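Local coordinates for transcriptional regulator fur family (Xanthomonas campestris pv. campestris, PDB 7DH8), which probably acts as a zinc-responsive, DNA-binding transcriptional repressor of the Fur family that controls zinc uptake, at residues Pro59-Glu64 / Ser101-Val106; Phe120-Arg125 / Thr156-Gly161. All coordinates share one frame; numbering follows the deposited sequence.

Contact 1: residues Pro59-Glu64 / Ser101-Val106; sequences PVKAYE and SVNAFV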
loop_
_atom_site.group_PDB
_atom_site.type_symbol
_atom_site.label_atom_id
_atom_site.label_comp_id
_atom_site.label_asym_id
_atom_site.label_seq_id
_atom_site.Cartn_x
_atom_site.Cartn_y
_atom_site.Cartn_z
ATOM N N PRO A 59 11.700 7.881 5.031
ATOM C CA PRO A 59 10.497 7.583 5.826
ATOM C C PRO A 59 10.876 7.128 7.221
ATOM O O PRO A 59 11.837 6.374 7.410
ATOM C CB PRO A 59 9.809 6.452 5.053
ATOM C CG PRO A 59 10.186 6.750 3.581
ATOM C CD PRO A 59 11.647 7.223 3.703
ATOM N N VAL A 60 10.097 7.570 8.187
ATOM C CA VAL A 60 10.400 7.363 9.600
ATOM C C VAL A 60 9.471 6.286 10.144
ATOM O O VAL A 60 8.261 6.348 9.911
ATOM C CB VAL A 60 10.208 8.678 10.368
ATOM C CG1 VAL A 60 10.438 8.478 11.886
ATOM C CG2 VAL A 60 11.115 9.731 9.793
ATOM N N LYS A 61 10.030 5.314 10.879
ATOM C CA LYS A 61 9.214 4.341 11.580
ATOM C C LYS A 61 8.634 4.969 12.834
ATOM O O LYS A 61 9.256 5.839 13.462
ATOM C CB LYS A 61 10.045 3.116 11.964
ATOM C CG LYS A 61 10.512 2.357 10.724
ATOM C CD LYS A 61 9.451 1.350 10.433
ATOM C CE LYS A 61 9.538 0.762 9.089
ATOM N NZ LYS A 61 8.498 -0.287 9.046
ATOM N N ALA A 62 7.433 4.524 13.214
ATOM C CA ALA A 62 6.837 5.046 14.444
ATOM C C ALA A 62 7.764 4.889 15.641
ATOM O O ALA A 62 7.894 5.815 16.437
ATOM C CB ALA A 62 5.495 4.372 14.711
ATOM N N TYR A 63 8.379 3.706 15.829
ATOM C CA TYR A 63 9.269 3.569 16.995
ATOM C C TYR A 63 10.516 4.448 16.899
ATOM O O TYR A 63 11.128 4.787 17.918
ATOM C CB TYR A 63 9.693 2.122 17.208
ATOM C CG TYR A 63 10.599 1.591 16.126
ATOM C CD1 TYR A 63 11.960 1.888 16.120
ATOM C CD2 TYR A 63 10.092 0.790 15.107
ATOM C CE1 TYR A 63 12.757 1.403 15.130
ATOM C CE2 TYR A 63 10.906 0.301 14.115
ATOM C CZ TYR A 63 12.228 0.603 14.151
ATOM O OH TYR A 63 13.081 0.105 13.183
ATOM N N GLU A 64 10.941 4.808 15.698
ATOM C CA GLU A 64 12.039 5.760 15.621
ATOM C C GLU A 64 11.582 7.130 16.071
ATOM O O GLU A 64 12.334 7.878 16.692
ATOM C CB GLU A 64 12.567 5.848 14.178
ATOM C CG GLU A 64 13.306 4.631 13.761
ATOM C CD GLU A 64 13.639 4.713 12.295
ATOM O OE1 GLU A 64 12.857 5.379 11.561
ATOM O OE2 GLU A 64 14.664 4.114 11.891
ATOM N N SER A 101 3.319 0.557 2.047
ATOM C CA SER A 101 4.141 -0.606 1.720
ATOM C C SER A 101 5.438 -0.687 2.526
ATOM O O SER A 101 6.096 -1.742 2.500
ATOM C CB SER A 101 4.477 -0.648 0.217
ATOM O OG SER A 101 5.253 0.459 -0.148
ATOM N N VAL A 102 5.844 0.378 3.222
ATOM C CA VAL A 102 7.018 0.296 4.095
ATOM C C VAL A 102 6.686 0.596 5.546
ATOM O O VAL A 102 7.590 0.597 6.377
ATOM C CB VAL A 102 8.173 1.211 3.633
ATOM C CG1 VAL A 102 8.807 0.675 2.359
ATOM C CG2 VAL A 102 7.703 2.656 3.489
ATOM N N ASN A 103 5.416 0.866 5.867
ATOM C CA ASN A 103 4.939 1.101 7.229
ATOM C C ASN A 103 5.740 2.217 7.889
ATOM O O ASN A 103 6.335 2.042 8.956
ATOM C CB ASN A 103 4.931 -0.221 8.063
ATOM C CG ASN A 103 4.201 -0.061 9.393
ATOM O OD1 ASN A 103 3.360 0.819 9.528
ATOM N ND2 ASN A 103 4.552 -0.880 10.397
ATOM N N ALA A 104 5.785 3.379 7.214
ATOM C CA ALA A 104 6.643 4.471 7.638
ATOM C C ALA A 104 5.997 5.779 7.189
ATOM O O ALA A 104 5.007 5.792 6.443
ATOM C CB ALA A 104 8.102 4.292 7.111
ATOM N N PHE A 105 6.457 6.866 7.768
ATOM C CA PHE A 105 5.787 8.167 7.672
ATOM C C PHE A 105 6.707 9.176 7.028
ATOM O O PHE A 105 7.925 9.122 7.228
ATOM C CB PHE A 105 5.387 8.679 9.041
ATOM C CG PHE A 105 4.438 7.759 9.748
ATOM C CD1 PHE A 105 4.917 6.696 10.473
ATOM C CD2 PHE A 105 3.046 7.886 9.569
ATOM C CE1 PHE A 105 4.044 5.823 11.113
ATOM C CE2 PHE A 105 2.165 7.017 10.171
ATOM C CZ PHE A 105 2.655 5.964 10.951
ATOM N N VAL A 106 6.132 10.130 6.293
ATOM C CA VAL A 106 6.907 11.155 5.594
ATOM C C VAL A 106 6.087 12.430 5.703
ATOM O O VAL A 106 4.853 12.383 5.787
ATOM C CB VAL A 106 7.220 10.837 4.077
ATOM C CG1 VAL A 106 8.296 9.784 3.878
ATOM C CG2 VAL A 106 5.912 10.465 3.263
HETATM O O HOH W 1 5.873 2.592 11.711
#

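Contact 2: residues Phe120-Arg125 / Thr156-Gly161; sequences FLICDR and TLEVHG. With ZN (zinc ion), chain C.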
loop_
_atom_site.group_PDB
_atom_site.type_symbol
_atom_site.label_atom_id
_atom_site.label_comp_id
_atom_site.label_asym_id
_atom_site.label_seq_id
_atom_site.Cartn_x
_atom_site.Cartn_y
_atom_site.Cartn_z
ATOM N N PHE A 120 3.545 8.053 -4.781
ATOM C CA PHE A 120 4.887 8.060 -4.230
ATOM C C PHE A 120 5.757 7.114 -5.021
ATOM O O PHE A 120 5.315 5.998 -5.328
ATOM C CB PHE A 120 4.865 7.575 -2.754
ATOM C CG PHE A 120 4.272 8.562 -1.856
ATOM C CD1 PHE A 120 2.908 8.553 -1.628
ATOM C CD2 PHE A 120 5.050 9.537 -1.271
ATOM C CE1 PHE A 120 2.332 9.512 -0.840
ATOM C CE2 PHE A 120 4.459 10.501 -0.477
ATOM C CZ PHE A 120 3.123 10.482 -0.263
ATOM N N LEU A 121 6.999 7.559 -5.342
ATOM C CA LEU A 121 8.044 6.693 -5.866
ATOM C C LEU A 121 8.903 6.277 -4.681
ATOM O O LEU A 121 9.494 7.131 -4.023
ATOM C CB LEU A 121 8.913 7.423 -6.896
ATOM C CG LEU A 121 8.167 8.158 -8.032
ATOM C CD1 LEU A 121 9.109 8.943 -8.885
ATOM C CD2 LEU A 121 7.321 7.133 -8.832
ATOM N N ILE A 122 8.976 4.990 -4.399
ATOM C CA ILE A 122 9.688 4.517 -3.220
ATOM C C ILE A 122 10.790 3.597 -3.692
ATOM O O ILE A 122 10.524 2.589 -4.334
ATOM C CB ILE A 122 8.745 3.818 -2.224
ATOM C CG1 ILE A 122 7.637 4.761 -1.799
ATOM C CG2 ILE A 122 9.521 3.375 -0.915
ATOM C CD1 ILE A 122 6.495 3.974 -0.970
ATOM N N CYS A 123 12.053 3.978 -3.444
ATOM C CA CYS A 123 13.140 3.181 -3.968
ATOM C C CYS A 123 13.226 1.920 -3.126
ATOM O O CYS A 123 13.250 2.001 -1.901
ATOM C CB CYS A 123 14.466 3.950 -3.924
ATOM S SG CYS A 123 15.852 2.984 -4.483
ATOM N N ASP A 124 13.332 0.768 -3.788
ATOM C CA ASP A 124 13.477 -0.495 -3.079
ATOM C C ASP A 124 14.793 -0.577 -2.308
ATOM O O ASP A 124 14.868 -1.295 -1.314
ATOM C CB ASP A 124 13.416 -1.662 -4.063
ATOM C CG ASP A 124 12.045 -1.827 -4.713
ATOM O OD1 ASP A 124 11.032 -1.282 -4.205
ATOM O OD2 ASP A 124 11.994 -2.530 -5.750
ATOM N N ARG A 125 15.852 0.090 -2.767
ATOM C CA ARG A 125 17.178 -0.166 -2.193
ATOM C C ARG A 125 17.549 0.854 -1.103
ATOM O O ARG A 125 17.946 0.471 0.002
ATOM C CB ARG A 125 18.206 -0.189 -3.327
ATOM C CG ARG A 125 19.706 -0.386 -2.830
ATOM C CD ARG A 125 20.628 -0.773 -3.972
ATOM N NE ARG A 125 20.031 -1.808 -4.794
ATOM C CZ ARG A 125 20.227 -1.881 -6.102
ATOM N NH1 ARG A 125 21.019 -0.980 -6.675
ATOM N NH2 ARG A 125 19.633 -2.836 -6.827
ATOM N N THR A 156 -4.118 4.519 -2.143
ATOM C CA THR A 156 -2.732 4.211 -1.839
ATOM C C THR A 156 -2.067 3.920 -3.162
ATOM O O THR A 156 -2.439 2.944 -3.826
ATOM C CB THR A 156 -2.626 2.973 -0.934
ATOM O OG1 THR A 156 -3.223 3.264 0.316
ATOM C CG2 THR A 156 -1.130 2.627 -0.710
ATOM N N LEU A 157 -1.113 4.774 -3.561
ATOM C CA LEU A 157 -0.461 4.701 -4.857
ATOM C C LEU A 157 1.036 4.759 -4.562
ATOM O O LEU A 157 1.600 5.802 -4.219
ATOM C CB LEU A 157 -0.896 5.826 -5.812
ATOM C CG LEU A 157 -2.440 6.024 -5.854
ATOM C CD1 LEU A 157 -2.690 7.421 -6.413
ATOM C CD2 LEU A 157 -3.077 4.928 -6.692
ATOM N N GLU A 158 1.699 3.630 -4.676
ATOM C CA GLU A 158 3.122 3.611 -4.342
ATOM C C GLU A 158 3.849 2.867 -5.448
ATOM O O GLU A 158 3.615 1.683 -5.670
ATOM C CB GLU A 158 3.314 2.979 -2.976
ATOM C CG GLU A 158 2.485 3.728 -1.883
ATOM C CD GLU A 158 2.586 3.140 -0.449
ATOM O OE1 GLU A 158 3.156 2.066 -0.245
ATOM O OE2 GLU A 158 2.052 3.783 0.470
ATOM N N VAL A 159 4.753 3.537 -6.113
ATOM C CA VAL A 159 5.479 2.923 -7.217
ATOM C C VAL A 159 6.803 2.424 -6.673
ATOM O O VAL A 159 7.573 3.215 -6.099
ATOM C CB VAL A 159 5.655 3.926 -8.367
ATOM C CG1 VAL A 159 6.478 3.309 -9.491
ATOM C CG2 VAL A 159 4.267 4.353 -8.874
ATOM N N HIS A 160 7.103 1.138 -6.905
ATOM C CA HIS A 160 8.369 0.555 -6.470
ATOM C C HIS A 160 9.363 0.403 -7.619
ATOM O O HIS A 160 9.012 0.429 -8.802
ATOM C CB HIS A 160 8.153 -0.812 -5.822
ATOM C CG HIS A 160 7.018 -0.823 -4.849
ATOM N ND1 HIS A 160 7.147 -0.383 -3.538
ATOM C CD2 HIS A 160 5.728 -1.236 -4.994
ATOM C CE1 HIS A 160 5.976 -0.517 -2.922
ATOM N NE2 HIS A 160 5.096 -1.008 -3.792
ATOM N N GLY A 161 10.615 0.206 -7.241
ATOM C CA GLY A 161 11.708 0.120 -8.205
ATOM C C GLY A 161 12.932 0.792 -7.601
ATOM O O GLY A 161 13.109 0.828 -6.355
HETATM ZN ZN ZN C . 17.563 4.562 -4.201
#

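Contact 1: residues Pro59-Glu64 / Ser101-Val106
V60 and F105 pair through both of their backbone amides, a worked example of how one antiparallel hydrogen-bonded bridge can join a loop to a hairpin. V60 N lies 2.8 Å from F105 O, nearly straight and in the carbonyl plane, while the return bond from F105 N to V60 O is more bent, at 151°, and tilted from that plane. V60 O also sits at the edge of the F105 ring, close to its plane. P59 packs beside this bridge: its CB is pressed against A104 CB at 3.4 Å, tighter than usual for two carbons, and its CG lies 3.6 Å from V106 CG1, the two side chains running side by side in the same direction.

These segments belong to what is, as in other Fur proteins, the winged-helix domain that probably binds DNA. Strands 96-99 and 104-107 form its two-stranded wing, and the bridge attaches the second of them to the chain just ahead of helix 62-69. N103 and A104 make a G1 beta bulge opposite L99.

K61 reaches back to that turn although its CB starts away from it. A bend at chi2 (-90°) brings the ammonium between two carbonyls, with NZ 3.0 Å from V102 O and 3.2 Å from N103 O, the latter approached from above the carbonyl plane. N103 O also accepts a bond from a water that in turn receives A62 N at 2.9 Å. K61 is the N-cap residue of the helix, and its own amide is held by E64 OE1 at 2.9 Å, met from above the carboxylate plane. Further out, L87 and M91 of helix 80-92 pack on F105, while L65 and W68 pack on V60.

Contact 2: residues Phe120-Arg125 / Thr156-Gly161
F120-I122 and E158-V159 run side by side as parallel strands of the mixed sheet in the dimerisation domain of a Fur-family protein, where strand 119-123 is the middle one of three within the subunit and strand 151-160 carries the sheet on into the second subunit.

Backbone bonds set the register. L157 O accepts F120 N; V159 then uses both its polar atoms on the neighbouring strand, giving its N-H to F120 O at 2.6 Å and taking I122 N on its O at 2.8 Å. Farther along, the D124 amide meets G161 O at 2.6 Å and 173°, at the residue where the chain turns a corner. G161 adopts backbone angles that call for glycine.

Side-chain packing falls on both faces. On one, L121 CD2 lies 3.6 Å from V159 CB, the side chains alongside each other and pointing the same way. On the other, I122 crosses E158 at a slant, its CD1 3.9 Å from the aliphatic CB of E158, while the extended E158 chain carries its carboxylate on to S101 OG and E100 N.

The D124 carboxylate crosses H160 at about a right angle, OD1 lying 3.3 Å from H160 CB without bonding the ring, and it takes a weak bond from G161 N; the carboxylate and imidazole planes are 29° apart. H160 NE2 instead bonds T156 OG1 of the second subunit.

Metal binding completes the account: C123, with C126, C163 and C166, holds a zinc ion. Its SG, anti to the backbone N (chi1 177°), lies 2.3 Å from the metal and accepts the R125 amide at 3.4 Å.

How the contacts relate
Followed from the N terminus, the chain first enters contact 1 at 59-64, passes through helices 62-69 and 80-92 and strand 96-99, and closes that loop at 101-106. Contact 2 opens at 120-125 only afterwards, and closes at 156-161 once strand 129-131 and helix 135-146 have intervened. The two loops therefore stand in series, neither nested nor crossed. In space their centres are about 14 Å apart, yet they touch: S101 OG lies 3.8 Å from I122 CD1, and V106 CG2 packs on F120 CE2 at 4.0 Å. Contact 1 ties the second wing strand to the chain leading into helix 62-69; contact 2 pairs strands 119-123 and 151-160 of the dimerisation sheet, next to the zinc ligand C123.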